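Local coordinates for protein dual function macrocyclase-peptidase POPB (Galerina marginata, PDB 5N4B) that cleaves peptide bonds after proline and macrocyclises peptide precursors of the amanitin toxins, acting as a dual-function serine peptidase and macrocyclase, at residues V242-Q246 and E247-I251; L331-P334 and Q335-I339; F718-A722 and L723-L727. The protein carries 1 engineered substitution. One frame throughout, in Å; residues are numbered along the deposited sequence.

All three contacts are local chain reversals or helix ends, and they follow one another along the chain. Contacts 1 and 2 lie in the N-terminal beta-propeller, each joining neighbouring strands of a four-stranded blade: 236-241 to 250-254 in contact 1 and 324-329 to 337-342 in contact 2. Their centres are 38 Å apart. Contact 3 finishes helix 705-722 in the alpha/beta-hydrolase domain, with its centre 57 Å from contact 1 and 46 Å from contact 2, across the centre of the chain from both. Contact 2 has a backbone bond to Glu536 of the hydrolase part, so it lies where the two domains meet, whereas contact 1 sits on the propeller surface.

Contact 1: residues V242-Q246 and E247-I251; sequences VGTTQ and EEDII
Asp249 OD1 is gripped by a water that ties it back to Thr244, and by His240 ND1, across the short 3-10 turn that joins strands 236-241 and 250-254 of a propeller blade. The water donates to Asp249 OD1 at 2.7 Å and to Thr244 OG1, also at 2.7 Å. The other carboxylate oxygen, OD2, is hydrogen-bonded to the Tyr217 hydroxyl. Bonds on both oxygens probably hold the carboxylate at one rotation about its CB-CG bond. The threonine hydroxyl is doubly used as well: it bonds to the carbonyl of Lys241 besides accepting from the water.

Two backbone bonds make the turn itself. Glu248 N donates to Thr245 O at 3.0 Å, and one residue on, Asp249 N donates to Gln246 O at 3.0 Å with a fairly straight N-H...O angle of 162°.

The side chain of Gln246 is extended beyond CG, with CG anti to the backbone N (chi1 -171°), and passes Asp249 on its way, its CG resting 3.5 Å from Asp249 OD2. At its end OE1 is bonded to Lys199 N, and NE2 to the Tyr217 hydroxyl. Tyr217 is therefore shared by the amide and the aspartate, although the two flat groups are turned 63° from each other.

The other side chains meet more loosely at the surface. Glu247 is bent at chi2, which folds its carboxylate back over the start of the turn, OE2 lying 3.6 Å from Gln246 N. Glu248 instead stretches out past Thr244, and its carboxylate oxygen OE1 comes to 3.8 Å from the methyl carbon Thr244 CG2.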
loop_
_atom_site.group_PDB
_atom_site.type_symbol
_atom_site.label_atom_id
_atom_site.label_comp_id
_atom_site.label_asym_id
_atom_site.label_seq_id
_atom_site.Cartn_x
_atom_site.Cartn_y
_atom_site.Cartn_z
ATOM N N VAL A 242 16.637 22.261 11.170
ATOM C CA VAL A 242 15.477 23.096 11.491
ATOM C C VAL A 242 15.889 24.541 11.607
ATOM O O VAL A 242 16.908 24.868 12.227
ATOM C CB VAL A 242 14.819 22.618 12.786
ATOM C CG1 VAL A 242 13.696 23.537 13.196
ATOM C CG2 VAL A 242 14.268 21.231 12.614
ATOM N N GLY A 243 15.063 25.423 11.031
ATOM C CA GLY A 243 15.311 26.857 11.094
ATOM C C GLY A 243 16.204 27.386 10.009
ATOM O O GLY A 243 16.777 28.477 10.173
ATOM N N THR A 244 16.366 26.636 8.924
ATOM C CA THR A 244 17.170 27.045 7.781
ATOM C C THR A 244 16.339 26.842 6.525
ATOM O O THR A 244 15.326 26.143 6.537
ATOM C CB THR A 244 18.486 26.241 7.621
ATOM O OG1 THR A 244 18.184 24.851 7.323
ATOM C CG2 THR A 244 19.344 26.312 8.829
ATOM N N THR A 245 16.797 27.466 5.440
ATOM C CA THR A 245 16.247 27.206 4.120
ATOM C C THR A 245 16.950 25.991 3.499
ATOM O O THR A 245 18.041 25.576 3.904
ATOM C CB THR A 245 16.463 28.405 3.169
ATOM O OG1 THR A 245 17.837 28.480 2.806
ATOM C CG2 THR A 245 16.083 29.719 3.757
ATOM N N GLN A 246 16.321 25.434 2.471
ATOM C CA GLN A 246 16.824 24.213 1.852
ATOM C C GLN A 246 18.182 24.402 1.190
ATOM O O GLN A 246 18.893 23.412 0.995
ATOM C CB GLN A 246 15.775 23.665 0.873
ATOM C CG GLN A 246 16.079 22.272 0.326
ATOM C CD GLN A 246 14.949 21.705 -0.476
ATOM O OE1 GLN A 246 14.129 22.436 -1.069
ATOM N NE2 GLN A 246 14.861 20.388 -0.486
ATOM N N GLU A 247 18.545 25.656 0.858
ATOM C CA GLU A 247 19.864 25.927 0.307
ATOM C C GLU A 247 20.988 25.452 1.231
ATOM O O GLU A 247 22.060 25.065 0.754
ATOM C CB GLU A 247 19.954 27.420 -0.048
ATOM C CG GLU A 247 19.057 27.824 -1.279
ATOM C CD GLU A 247 17.573 28.148 -0.965
ATOM O OE1 GLU A 247 17.172 29.327 -1.128
ATOM O OE2 GLU A 247 16.791 27.233 -0.604
ATOM N N GLU A 248 20.741 25.390 2.529
ATOM C CA GLU A 248 21.739 24.929 3.486
ATOM C C GLU A 248 21.751 23.411 3.712
ATOM O O GLU A 248 22.659 22.895 4.367
ATOM C CB GLU A 248 21.522 25.615 4.839
ATOM C CG GLU A 248 21.735 27.151 4.817
ATOM C CD GLU A 248 21.807 27.746 6.222
ATOM O OE1 GLU A 248 22.547 27.191 7.068
ATOM O OE2 GLU A 248 21.130 28.765 6.486
ATOM N N ASP A 249 20.811 22.670 3.126
ATOM C CA ASP A 249 20.738 21.238 3.381
ATOM C C ASP A 249 21.988 20.511 2.879
ATOM O O ASP A 249 22.566 20.857 1.843
ATOM C CB ASP A 249 19.487 20.660 2.698
ATOM C CG ASP A 249 18.197 21.024 3.411
ATOM O OD1 ASP A 249 18.161 21.937 4.257
ATOM O OD2 ASP A 249 17.162 20.404 3.068
ATOM N N ILE A 250 22.374 19.482 3.614
ATOM C CA ILE A 250 23.561 18.678 3.349
ATOM C C ILE A 250 23.154 17.472 2.513
ATOM O O ILE A 250 22.146 16.821 2.817
ATOM C CB ILE A 250 24.173 18.226 4.689
ATOM C CG1 ILE A 250 24.713 19.446 5.439
ATOM C CG2 ILE A 250 25.269 17.192 4.466
ATOM C CD1 ILE A 250 25.064 19.165 6.887
ATOM N N ILE A 251 23.923 17.137 1.480
ATOM C CA ILE A 251 23.751 15.893 0.745
ATOM C C ILE A 251 24.548 14.828 1.489
ATOM O O ILE A 251 25.788 14.844 1.481
ATOM C CB ILE A 251 24.205 15.990 -0.722
ATOM C CG1 ILE A 251 23.301 16.956 -1.490
ATOM C CG2 ILE A 251 24.101 14.615 -1.375
ATOM C CD1 ILE A 251 23.745 17.177 -2.956
HETATM O O HOH W 1 19.580 22.762 6.347
#

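Contact 2: residues L331-P334 and Q335-I339; sequences LNAP and QYKVI
Lys337 leans back over Ala333 and Leu331 at a type I beta turn, Ala333 to Tyr336, which leads into strand 337-342 of a beta-propeller blade. The preceding strand of the same sheet is 324-329.

One backbone bond closes the turn. Tyr336 N donates to Ala333 O at 2.8 Å, the 4→1 bond, with an N-H...O angle of 156°. Pro334 fills the second position of the turn, where its ring-fixed phi suits the type I shape. Its carbonyl accepts from the backbone of Glu536 in the hydrolase part of the chain, so the turn also touches the other domain. The N-H of Gln335 is taken by the carboxylate of Glu356.

Apolar contact is made by the lysine's methylenes. CG of Lys337 takes the position between its own backbone N and carbonyl carbon (chi1 64°), and the chain beyond runs straight. This lays the lysine flank against the methyl of Ala333, Lys337 CD lying 3.8 Å from Ala333 CB, and carries Lys337 CE to 3.3 Å from Leu331 O. The Tyr336 side chain starts away from residues 331-334, yet its ring carbon CD1 lies 3.8 Å from Pro334 O; the phenol hydroxyl continues to Asp314.

The charged end of the lysine is met by waters and by a residue outside the turn. NZ forms a salt bridge with Asp352, which belongs to the next strand of the blade. Two waters then link the ammonium group to Asn332: one accepts from Lys337 NZ at 2.8 Å while donating to Asn332 O, and another accepts from NZ at 3.0 Å and takes a weak bond from Asn332 ND2 at 3.4 Å.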
loop_
_atom_site.group_PDB
_atom_site.type_symbol
_atom_site.label_atom_id
_atom_site.label_comp_id
_atom_site.label_asym_id
_atom_site.label_seq_id
_atom_site.Cartn_x
_atom_site.Cartn_y
_atom_site.Cartn_z
ATOM N N LEU A 331 18.612 -12.758 5.027
ATOM C CA LEU A 331 19.873 -13.393 4.615
ATOM C C LEU A 331 19.864 -14.870 4.955
ATOM O O LEU A 331 19.799 -15.242 6.136
ATOM C CB LEU A 331 21.033 -12.687 5.324
ATOM C CG LEU A 331 22.395 -13.345 5.171
ATOM C CD1 LEU A 331 22.768 -13.305 3.757
ATOM C CD2 LEU A 331 23.425 -12.614 5.996
ATOM N N ASN A 332 19.902 -15.699 3.930
ATOM C CA ASN A 332 19.893 -17.151 4.114
ATOM C C ASN A 332 18.707 -17.606 4.939
ATOM O O ASN A 332 18.749 -18.632 5.612
ATOM C CB ASN A 332 21.181 -17.653 4.764
ATOM C CG ASN A 332 22.378 -17.351 3.956
ATOM O OD1 ASN A 332 22.360 -17.527 2.751
ATOM N ND2 ASN A 332 23.426 -16.862 4.613
ATOM N N ALA A 333 17.572 -16.899 4.809
ATOM C CA ALA A 333 16.420 -17.053 5.704
ATOM C C ALA A 333 15.185 -16.454 5.068
ATOM O O ALA A 333 14.758 -15.356 5.415
ATOM C CB ALA A 333 16.700 -16.421 7.062
ATOM N N PRO A 334 14.589 -17.171 4.127
ATOM C CA PRO A 334 13.472 -16.603 3.372
ATOM C C PRO A 334 12.276 -16.233 4.198
ATOM O O PRO A 334 11.483 -15.387 3.748
ATOM C CB PRO A 334 13.164 -17.668 2.330
ATOM C CG PRO A 334 13.729 -18.898 2.839
ATOM C CD PRO A 334 14.960 -18.505 3.641
ATOM N N GLN A 335 12.102 -16.769 5.415
ATOM C CA GLN A 335 11.010 -16.385 6.296
ATOM C C GLN A 335 11.407 -15.304 7.292
ATOM O O GLN A 335 10.594 -14.936 8.159
ATOM C CB GLN A 335 10.488 -17.607 7.045
ATOM C CG GLN A 335 9.881 -18.655 6.164
ATOM C CD GLN A 335 8.469 -18.438 5.843
ATOM O OE1 GLN A 335 7.962 -17.342 5.785
ATOM N NE2 GLN A 335 7.773 -19.557 5.606
ATOM N N TYR A 336 12.617 -14.762 7.153
ATOM C CA TYR A 336 13.187 -13.703 7.977
ATOM C C TYR A 336 13.595 -14.190 9.366
ATOM O O TYR A 336 13.140 -15.226 9.856
ATOM C CB TYR A 336 12.287 -12.465 8.013
ATOM C CG TYR A 336 12.199 -11.664 6.745
ATOM C CD1 TYR A 336 11.421 -12.082 5.673
ATOM C CD2 TYR A 336 12.906 -10.476 6.607
ATOM C CE1 TYR A 336 11.321 -11.314 4.505
ATOM C CE2 TYR A 336 12.811 -9.728 5.439
ATOM C CZ TYR A 336 12.018 -10.165 4.410
ATOM O OH TYR A 336 11.880 -9.451 3.208
ATOM N N LYS A 337 14.438 -13.389 10.009
ATOM C CA LYS A 337 15.038 -13.693 11.312
ATOM C C LYS A 337 15.663 -12.415 11.847
ATOM O O LYS A 337 15.706 -11.406 11.157
ATOM C CB LYS A 337 16.088 -14.806 11.221
ATOM C CG LYS A 337 17.296 -14.452 10.387
ATOM C CD LYS A 337 18.331 -15.537 10.374
ATOM C CE LYS A 337 19.478 -15.226 9.442
ATOM N NZ LYS A 337 20.524 -16.321 9.562
ATOM N N VAL A 338 16.126 -12.447 13.082
ATOM C CA VAL A 338 16.881 -11.335 13.659
ATOM C C VAL A 338 18.310 -11.782 13.839
ATOM O O VAL A 338 18.555 -12.812 14.501
ATOM C CB VAL A 338 16.324 -10.847 15.006
ATOM C CG1 VAL A 338 17.170 -9.695 15.544
ATOM C CG2 VAL A 338 14.868 -10.447 14.908
ATOM N N ILE A 339 19.241 -10.997 13.310
ATOM C CA ILE A 339 20.655 -11.199 13.521
ATOM C C ILE A 339 21.209 -10.049 14.358
ATOM O O ILE A 339 20.610 -8.978 14.501
ATOM C CB ILE A 339 21.454 -11.332 12.198
ATOM C CG1 ILE A 339 21.317 -10.038 11.392
ATOM C CG2 ILE A 339 21.006 -12.536 11.394
ATOM C CD1 ILE A 339 22.298 -9.982 10.208
HETATM O O HOH W 2 19.640 -18.652 8.318
HETATM O O HOH W 3 23.086 -16.135 7.919
#

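Contact 3: residues F718-A722 and L723-L727; sequences FIARA and LGLEL
Ile719 and Leu723, one helical turn apart, run alongside each other in the same direction, with the methyl Ile719 CG2 at 3.8 Å from Leu723 CD1. The isoleucine's CG2 branch is the one that touches, because it stands anti to the backbone N, beside the carbonyl carbon, and faces along the helix towards its end. Leu723 also packs on the Ile719 carbonyl: its CG rests 3.3 Å from Ile719 O, the same oxygen that accepts from Leu723 N at 3.0 Å. Beyond this pair, Leu723 goes on to meet Ala491.

Ala720 and Leu725 form the second apolar pair, approaching through their first side-chain carbons, Ala720 CB to Leu725 CB 4.2 Å. Here the chain has left the helix and turned off across its end. The leucine CG is anti to the carbonyl carbon (chi1 -50°), which sets the branch over the Ala720 backbone and brings CD1 near the alanine CA. Tyr519 of helix 510-519 packs against both residues of this pair, joining the helix end to its neighbour.

What holds Leu725 there is the backbone. Leu725 N donates to Ala720 O at 2.8 Å with an N-H...O angle of 162°, and Gly724 N donates to Arg721 O at 3.0 Å. Gly724 has positive phi (74°), which suits a residue without a side chain. The Leu723 carbonyl is hydrogen-bonded by Lys571 NZ. A 6→1 bond and a 5→2 bond around such a glycine, with the apolar Ala720-Leu725 contact between the residues of the 6→1 bond, make the Schellman motif that ends helix 705-722 of the alpha/beta-hydrolase domain.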
loop_
_atom_site.group_PDB
_atom_site.type_symbol
_atom_site.label_atom_id
_atom_site.label_comp_id
_atom_site.label_asym_id
_atom_site.label_seq_id
_atom_site.Cartn_x
_atom_site.Cartn_y
_atom_site.Cartn_z
ATOM N N PHE A 718 -22.012 -2.174 -10.351
ATOM C CA PHE A 718 -21.713 -2.756 -11.661
ATOM C C PHE A 718 -21.566 -4.257 -11.537
ATOM O O PHE A 718 -22.118 -5.022 -12.327
ATOM C CB PHE A 718 -20.467 -2.116 -12.254
ATOM C CG PHE A 718 -20.038 -2.721 -13.579
ATOM C CD1 PHE A 718 -20.543 -2.181 -14.743
ATOM C CD2 PHE A 718 -19.158 -3.756 -13.634
ATOM C CE1 PHE A 718 -20.204 -2.699 -15.998
ATOM C CE2 PHE A 718 -18.795 -4.289 -14.878
ATOM C CZ PHE A 718 -19.307 -3.753 -16.039
ATOM N N ILE A 719 -20.792 -4.691 -10.551
ATOM C CA ILE A 719 -20.598 -6.110 -10.341
ATOM C C ILE A 719 -21.933 -6.776 -10.045
ATOM O O ILE A 719 -22.252 -7.832 -10.598
ATOM C CB ILE A 719 -19.567 -6.354 -9.234
ATOM C CG1 ILE A 719 -18.147 -6.057 -9.733
ATOM C CG2 ILE A 719 -19.669 -7.796 -8.730
ATOM C CD1 ILE A 719 -17.118 -5.989 -8.663
ATOM N N ALA A 720 -22.733 -6.199 -9.140
ATOM C CA ALA A 720 -23.991 -6.836 -8.759
ATOM C C ALA A 720 -24.907 -7.024 -9.957
ATOM O O ALA A 720 -25.482 -8.108 -10.158
ATOM C CB ALA A 720 -24.712 -6.032 -7.684
ATOM N N ARG A 721 -25.041 -5.996 -10.782
ATOM C CA ARG A 721 -25.901 -6.114 -11.967
ATOM C C ARG A 721 -25.334 -7.133 -12.949
ATOM O O ARG A 721 -26.082 -7.954 -13.493
ATOM C CB ARG A 721 -26.080 -4.753 -12.638
ATOM C CG ARG A 721 -26.847 -4.899 -13.922
ATOM C CD ARG A 721 -27.645 -3.701 -14.299
ATOM N NE ARG A 721 -28.766 -3.529 -13.380
ATOM C CZ ARG A 721 -29.773 -2.712 -13.634
ATOM N NH1 ARG A 721 -30.758 -2.563 -12.752
ATOM N NH2 ARG A 721 -29.772 -2.032 -14.773
ATOM N N ALA A 722 -24.025 -7.110 -13.166
ATOM C CA ALA A 722 -23.439 -8.083 -14.086
ATOM C C ALA A 722 -23.673 -9.504 -13.633
ATOM O O ALA A 722 -23.742 -10.396 -14.478
ATOM C CB ALA A 722 -21.943 -7.885 -14.210
ATOM N N LEU A 723 -23.709 -9.762 -12.321
ATOM C CA LEU A 723 -23.967 -11.110 -11.791
ATOM C C LEU A 723 -25.442 -11.383 -11.583
ATOM O O LEU A 723 -25.794 -12.484 -11.135
ATOM C CB LEU A 723 -23.206 -11.277 -10.460
ATOM C CG LEU A 723 -21.676 -11.032 -10.518
ATOM C CD1 LEU A 723 -21.036 -11.363 -9.179
ATOM C CD2 LEU A 723 -20.988 -11.761 -11.692
ATOM N N GLY A 724 -26.311 -10.449 -11.934
ATOM C CA GLY A 724 -27.750 -10.641 -11.831
ATOM C C GLY A 724 -28.277 -10.591 -10.416
ATOM O O GLY A 724 -29.342 -11.157 -10.142
ATOM N N LEU A 725 -27.586 -9.909 -9.505
ATOM C CA LEU A 725 -28.033 -9.823 -8.128
ATOM C C LEU A 725 -29.016 -8.691 -7.944
ATOM O O LEU A 725 -28.826 -7.589 -8.472
ATOM C CB LEU A 725 -26.851 -9.600 -7.202
ATOM C CG LEU A 725 -25.664 -10.545 -7.368
ATOM C CD1 LEU A 725 -24.543 -10.169 -6.447
ATOM C CD2 LEU A 725 -26.098 -11.996 -7.155
ATOM N N GLU A 726 -29.997 -8.941 -7.085
ATOM C CA GLU A 726 -31.080 -8.016 -6.850
ATOM C C GLU A 726 -31.093 -7.668 -5.376
ATOM O O GLU A 726 -30.727 -8.490 -4.509
ATOM C CB GLU A 726 -32.444 -8.611 -7.252
ATOM C CG GLU A 726 -32.525 -9.058 -8.707
ATOM C CD GLU A 726 -32.571 -7.908 -9.693
ATOM O OE1 GLU A 726 -32.445 -6.739 -9.271
ATOM O OE2 GLU A 726 -32.732 -8.173 -10.908
ATOM N N LEU A 727 -31.491 -6.424 -5.125
ATOM C CA LEU A 727 -31.762 -5.976 -3.769
ATOM C C LEU A 727 -33.012 -6.675 -3.257
ATOM O O LEU A 727 -34.011 -6.788 -3.974
ATOM C CB LEU A 727 -31.907 -4.452 -3.750
ATOM C CG LEU A 727 -30.615 -3.688 -4.086
ATOM C CD1 LEU A 727 -30.867 -2.203 -4.253
ATOM C CD2 LEU A 727 -29.600 -3.930 -2.985
#